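Local coordinates for protein monosaccharide-transporting ATPase (Actinobacillus succinogenes, PDB 5DTE) that probably serves as the periplasmic sugar-binding component of an ABC transporter, here holding D-allose in the cleft between its two lobes, at residues V85-I99 with I110-A124. Numbering follows the deposited sequence.
Sequences VDAIIVTPNDSIAFI and IPIIDLDVRLDAKAA. With ALL (beta-D-allopyranose), chain E.
Leu119 sets its CD2 methyl against the CG–CB edge of the Pro92 ring, 3.7 Å from CG, and also against CB of Phe98, whose ring has one face over CA of Pro92. The two segments belong to a right-handed beta-alpha-beta unit in one lobe of a periplasmic sugar-binding protein: strands 87-90 and 112-115 run parallel, 10° apart, joined through helix 99-105. Four backbone hydrogen bonds hold them in register, from Ile88 N to Pro111 O through to Leu115 N with Val90 O (2.7 Å). On one face of the sheet, Leu115 crosses Ile89 and lies alongside Thr91, its CD2 3.6 Å from Thr91 CG2; helix 272-287 covers Ile89 there. On the other face, Phe102 of helix 99-105 packs on Val90, Ile112 and Asp114, and it also touches Leu119 of the loop beyond. The Asp114 side chain extends from the strand with chi1 162°, its CG opposite the backbone N, and OD2 accepts Leu119 N from the loop that follows, on the syn side, 34° out of the carboxylate plane. Farther along, Ser95 O takes Asp120 N just before helix 121-126, and Ile99 CD1 packs on Ala123 CB at 3.7 Å. Beyond the C-terminal ends of the strands, Asp116 enters the sugar pocket; its backbone O is held by Tyr133 and Asn170. Its carboxylate receives two hydroxyls of the bound beta-D-allopyranose, O2 on OD1 at 3.1 Å and O1 on OD2 at 2.8 Å.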
loop_
_atom_site.group_PDB
_atom_site.type_symbol
_atom_site.label_atom_id
_atom_site.label_comp_id
_atom_site.label_asym_id
_atom_site.label_seq_id
_atom_site.Cartn_x
_atom_site.Cartn_y
_atom_site.Cartn_z
ATOM N N VAL A 85 6.771 25.868 3.795
ATOM C CA VAL A 85 6.081 25.105 4.806
ATOM C C VAL A 85 7.155 24.521 5.767
ATOM O O VAL A 85 8.346 24.470 5.425
ATOM C CB VAL A 85 5.204 24.035 4.105
ATOM C CG1 VAL A 85 6.025 22.823 3.712
ATOM C CG2 VAL A 85 3.994 23.669 4.923
ATOM N N ASP A 86 6.769 24.118 6.975
ATOM C CA ASP A 86 7.774 23.681 7.957
ATOM C C ASP A 86 8.309 22.260 7.692
ATOM O O ASP A 86 9.508 21.996 7.853
ATOM C CB ASP A 86 7.198 23.780 9.372
ATOM C CG ASP A 86 6.953 25.219 9.799
ATOM O OD1 ASP A 86 7.877 26.056 9.669
ATOM O OD2 ASP A 86 5.831 25.516 10.258
ATOM N N ALA A 87 7.414 21.354 7.297
ATOM C CA ALA A 87 7.803 20.033 6.791
ATOM C C ALA A 87 6.830 19.517 5.719
ATOM O O ALA A 87 5.694 19.994 5.600
ATOM C CB ALA A 87 7.898 19.027 7.930
ATOM N N ILE A 88 7.289 18.537 4.946
ATOM C CA ILE A 88 6.439 17.850 3.983
ATOM C C ILE A 88 6.472 16.316 4.141
ATOM O O ILE A 88 7.528 15.694 4.236
ATOM C CB ILE A 88 6.837 18.203 2.542
ATOM C CG1 ILE A 88 7.145 19.691 2.418
ATOM C CG2 ILE A 88 5.745 17.811 1.584
ATOM C CD1 ILE A 88 7.758 20.039 1.103
ATOM N N ILE A 89 5.288 15.723 4.178
ATOM C CA ILE A 89 5.132 14.285 4.094
ATOM C C ILE A 89 4.494 13.973 2.748
ATOM O O ILE A 89 3.373 14.403 2.470
ATOM C CB ILE A 89 4.255 13.742 5.228
ATOM C CG1 ILE A 89 4.872 14.110 6.575
ATOM C CG2 ILE A 89 4.055 12.231 5.088
ATOM C CD1 ILE A 89 3.912 14.030 7.744
ATOM N N VAL A 90 5.203 13.237 1.903
ATOM C CA VAL A 90 4.669 12.909 0.597
ATOM C C VAL A 90 4.692 11.398 0.356
ATOM O O VAL A 90 5.618 10.691 0.775
ATOM C CB VAL A 90 5.436 13.653 -0.530
ATOM C CG1 VAL A 90 6.812 13.049 -0.759
ATOM C CG2 VAL A 90 4.647 13.617 -1.803
ATOM N N THR A 91 3.624 10.923 -0.288
ATOM C CA THR A 91 3.481 9.551 -0.762
ATOM C C THR A 91 3.672 9.566 -2.269
ATOM O O THR A 91 2.710 9.781 -3.010
ATOM C CB THR A 91 2.106 8.986 -0.445
ATOM O OG1 THR A 91 1.140 9.647 -1.274
ATOM C CG2 THR A 91 1.753 9.241 1.013
ATOM N N PRO A 92 4.919 9.369 -2.727
ATOM C CA PRO A 92 5.300 9.512 -4.134
ATOM C C PRO A 92 4.463 8.709 -5.124
ATOM O O PRO A 92 3.647 7.882 -4.744
ATOM C CB PRO A 92 6.749 9.029 -4.142
ATOM C CG PRO A 92 7.242 9.444 -2.832
ATOM C CD PRO A 92 6.105 9.169 -1.880
ATOM N N ASN A 93 4.727 8.980 -6.398
ATOM C CA ASN A 93 3.884 8.639 -7.526
ATOM C C ASN A 93 4.735 7.967 -8.577
ATOM O O ASN A 93 4.278 7.636 -9.671
ATOM C CB ASN A 93 3.257 9.907 -8.103
ATOM C CG ASN A 93 1.765 9.846 -8.138
ATOM O OD1 ASN A 93 1.184 8.776 -7.964
ATOM N ND2 ASN A 93 1.124 10.990 -8.376
ATOM N N ASP A 94 5.994 7.782 -8.219
ATOM C CA ASP A 94 7.022 7.412 -9.162
ATOM C C ASP A 94 8.326 7.360 -8.373
ATOM O O ASP A 94 8.661 8.312 -7.673
ATOM C CB ASP A 94 7.079 8.433 -10.297
ATOM C CG ASP A 94 7.871 7.952 -11.472
ATOM O OD1 ASP A 94 7.300 7.957 -12.584
ATOM O OD2 ASP A 94 9.057 7.593 -11.291
ATOM N N SER A 95 9.060 6.260 -8.455
ATOM C CA SER A 95 10.196 6.089 -7.553
ATOM C C SER A 95 11.329 7.059 -7.889
ATOM O O SER A 95 12.189 7.366 -7.047
ATOM C CB SER A 95 10.698 4.639 -7.592
ATOM O OG SER A 95 10.827 4.169 -8.926
ATOM N N ILE A 96 11.303 7.569 -9.115
ATOM C CA ILE A 96 12.420 8.336 -9.638
ATOM C C ILE A 96 12.083 9.803 -9.891
ATOM O O ILE A 96 12.884 10.691 -9.596
ATOM C CB ILE A 96 12.923 7.677 -10.917
ATOM C CG1 ILE A 96 13.452 6.290 -10.563
ATOM C CG2 ILE A 96 13.972 8.544 -11.608
ATOM C CD1 ILE A 96 14.209 5.610 -11.658
ATOM N N ALA A 97 10.882 10.051 -10.402
ATOM C CA ALA A 97 10.438 11.397 -10.763
ATOM C C ALA A 97 10.564 12.426 -9.648
ATOM O O ALA A 97 10.801 13.600 -9.919
ATOM C CB ALA A 97 9.013 11.347 -11.233
ATOM N N PHE A 98 10.403 11.987 -8.403
ATOM C CA PHE A 98 10.424 12.901 -7.256
ATOM C C PHE A 98 11.807 13.218 -6.686
ATOM O O PHE A 98 11.923 13.986 -5.740
ATOM C CB PHE A 98 9.545 12.345 -6.134
ATOM C CG PHE A 98 8.077 12.443 -6.424
ATOM C CD1 PHE A 98 7.449 11.485 -7.202
ATOM C CD2 PHE A 98 7.329 13.505 -5.935
ATOM C CE1 PHE A 98 6.107 11.576 -7.481
ATOM C CE2 PHE A 98 5.987 13.604 -6.208
ATOM C CZ PHE A 98 5.370 12.634 -6.983
ATOM N N ILE A 99 12.856 12.641 -7.249
ATOM C CA ILE A 99 14.191 12.912 -6.732
ATOM C C ILE A 99 14.625 14.387 -6.887
ATOM O O ILE A 99 15.117 14.971 -5.929
ATOM C CB ILE A 99 15.228 11.979 -7.389
ATOM C CG1 ILE A 99 15.089 10.580 -6.807
ATOM C CG2 ILE A 99 16.644 12.492 -7.188
ATOM C CD1 ILE A 99 16.068 9.618 -7.399
ATOM N N ILE A 110 14.074 22.371 4.166
ATOM C CA ILE A 110 12.801 21.813 4.611
ATOM C C ILE A 110 12.898 20.291 4.740
ATOM O O ILE A 110 13.133 19.596 3.748
ATOM C CB ILE A 110 11.666 22.158 3.618
ATOM C CG1 ILE A 110 11.597 23.668 3.380
ATOM C CG2 ILE A 110 10.317 21.582 4.084
ATOM C CD1 ILE A 110 10.400 24.108 2.518
ATOM N N PRO A 111 12.768 19.767 5.966
ATOM C CA PRO A 111 12.709 18.311 6.132
ATOM C C PRO A 111 11.554 17.687 5.346
ATOM O O PRO A 111 10.521 18.326 5.137
ATOM C CB PRO A 111 12.503 18.127 7.639
ATOM C CG PRO A 111 12.612 19.503 8.258
ATOM C CD PRO A 111 13.125 20.443 7.218
ATOM N N ILE A 112 11.730 16.445 4.915
ATOM C CA ILE A 112 10.768 15.844 4.025
ATOM C C ILE A 112 10.788 14.324 4.153
ATOM O O ILE A 112 11.832 13.686 4.064
ATOM C CB ILE A 112 11.043 16.285 2.562
ATOM C CG1 ILE A 112 10.014 15.684 1.604
ATOM C CG2 ILE A 112 12.458 15.930 2.120
ATOM C CD1 ILE A 112 10.051 16.293 0.213
ATOM N N ILE A 113 9.612 13.758 4.376
ATOM C CA ILE A 113 9.452 12.329 4.623
ATOM C C ILE A 113 8.811 11.627 3.443
ATOM O O ILE A 113 7.703 11.957 3.034
ATOM C CB ILE A 113 8.569 12.043 5.880
ATOM C CG1 ILE A 113 9.153 12.707 7.125
ATOM C CG2 ILE A 113 8.424 10.553 6.096
ATOM C CD1 ILE A 113 10.689 12.665 7.185
ATOM N N ASP A 114 9.505 10.636 2.910
ATOM C CA ASP A 114 8.964 9.828 1.839
ATOM C C ASP A 114 8.083 8.708 2.441
ATOM O O ASP A 114 8.589 7.734 3.003
ATOM C CB ASP A 114 10.123 9.291 0.990
ATOM C CG ASP A 114 9.732 8.118 0.117
ATOM O OD1 ASP A 114 8.593 8.112 -0.385
ATOM O OD2 ASP A 114 10.569 7.197 -0.060
ATOM N N LEU A 115 6.763 8.868 2.334
ATOM C CA LEU A 115 5.801 7.902 2.887
ATOM C C LEU A 115 5.296 6.925 1.823
ATOM O O LEU A 115 5.221 7.281 0.655
ATOM C CB LEU A 115 4.612 8.642 3.525
ATOM C CG LEU A 115 3.430 7.890 4.156
ATOM C CD1 LEU A 115 3.870 7.111 5.387
ATOM C CD2 LEU A 115 2.313 8.856 4.538
ATOM N N ASP A 116 4.981 5.698 2.247
ATOM C CA ASP A 116 4.342 4.633 1.433
ATOM C C ASP A 116 5.169 4.047 0.279
ATOM O O ASP A 116 5.649 2.912 0.365
ATOM C CB ASP A 116 3.002 5.118 0.851
ATOM C CG ASP A 116 2.207 3.991 0.180
ATOM O OD1 ASP A 116 2.169 2.863 0.732
ATOM O OD2 ASP A 116 1.623 4.231 -0.901
ATOM N N VAL A 117 5.278 4.799 -0.813
ATOM C CA VAL A 117 5.995 4.355 -2.001
ATOM C C VAL A 117 7.455 4.798 -1.911
ATOM O O VAL A 117 7.741 5.969 -1.688
ATOM C CB VAL A 117 5.325 4.897 -3.279
ATOM C CG1 VAL A 117 6.199 4.656 -4.503
ATOM C CG2 VAL A 117 3.922 4.275 -3.459
ATOM N N ARG A 118 8.382 3.852 -2.051
ATOM C CA ARG A 118 9.791 4.145 -1.791
ATOM C C ARG A 118 10.530 4.585 -3.043
ATOM O O ARG A 118 10.462 3.913 -4.092
ATOM C CB ARG A 118 10.491 2.933 -1.180
ATOM C CG ARG A 118 11.886 3.235 -0.643
ATOM C CD ARG A 118 12.519 2.001 0.022
ATOM N NE ARG A 118 13.980 2.013 -0.054
ATOM C CZ ARG A 118 14.769 2.720 0.751
ATOM N NH1 ARG A 118 16.088 2.678 0.597
ATOM N NH2 ARG A 118 14.243 3.479 1.704
ATOM N N LEU A 119 11.232 5.718 -2.917
ATOM C CA LEU A 119 12.062 6.265 -3.996
ATOM C C LEU A 119 13.209 5.302 -4.379
ATOM O O LEU A 119 13.735 4.575 -3.536
ATOM C CB LEU A 119 12.640 7.636 -3.607
ATOM C CG LEU A 119 11.768 8.847 -3.230
ATOM C CD1 LEU A 119 12.634 10.088 -3.066
ATOM C CD2 LEU A 119 10.658 9.120 -4.222
ATOM N N ASP A 120 13.584 5.301 -5.657
ATOM C CA ASP A 120 14.651 4.432 -6.152
ATOM C C ASP A 120 15.950 4.684 -5.392
ATOM O O ASP A 120 16.482 5.792 -5.433
ATOM C CB ASP A 120 14.870 4.656 -7.650
ATOM C CG ASP A 120 15.307 3.398 -8.371
ATOM O OD1 ASP A 120 14.555 2.400 -8.328
ATOM O OD2 ASP A 120 16.400 3.408 -8.976
ATOM N N ALA A 121 16.450 3.669 -4.693
ATOM C CA ALA A 121 17.650 3.834 -3.882
ATOM C C ALA A 121 18.877 4.117 -4.739
ATOM O O ALA A 121 19.602 5.085 -4.494
ATOM C CB ALA A 121 17.881 2.614 -3.030
ATOM N N LYS A 122 19.111 3.282 -5.745
ATOM C CA LYS A 122 20.273 3.464 -6.612
ATOM C C LYS A 122 20.256 4.798 -7.345
ATOM O O LYS A 122 21.310 5.375 -7.597
ATOM C CB LYS A 122 20.383 2.326 -7.626
ATOM C CG LYS A 122 21.184 1.165 -7.098
ATOM C CD LYS A 122 21.946 0.457 -8.205
ATOM C CE LYS A 122 22.613 -0.806 -7.682
ATOM N NZ LYS A 122 23.435 -1.487 -8.718
ATOM N N ALA A 123 19.064 5.283 -7.688
ATOM C CA ALA A 123 18.910 6.570 -8.367
ATOM C C ALA A 123 19.156 7.758 -7.423
ATOM O O ALA A 123 19.769 8.766 -7.798
ATOM C CB ALA A 123 17.532 6.662 -8.980
ATOM N N ALA A 124 18.662 7.617 -6.197
ATOM C CA ALA A 124 18.916 8.556 -5.116
ATOM C C ALA A 124 20.401 8.626 -4.749
ATOM O O ALA A 124 20.938 9.695 -4.411
ATOM C CB ALA A 124 18.089 8.162 -3.903
HETATM C C1 ALL E . -0.183 1.300 -2.297
HETATM C C2 ALL E . -0.529 1.320 -0.821
HETATM C C3 ALL E . -1.889 0.793 -0.551
HETATM C C4 ALL E . -2.920 1.366 -1.472
HETATM C C5 ALL E . -2.485 1.087 -2.900
HETATM C C6 ALL E . -3.517 1.428 -3.925
HETATM O O1 ALL E . 0.973 2.000 -2.550
HETATM O O2 ALL E . 0.423 0.475 -0.138
HETATM O O3 ALL E . -1.876 -0.656 -0.745
HETATM O O4 ALL E . -4.201 0.771 -1.211
HETATM O O5 ALL E . -1.278 1.869 -3.137
HETATM O O6 ALL E . -3.615 2.833 -4.037
#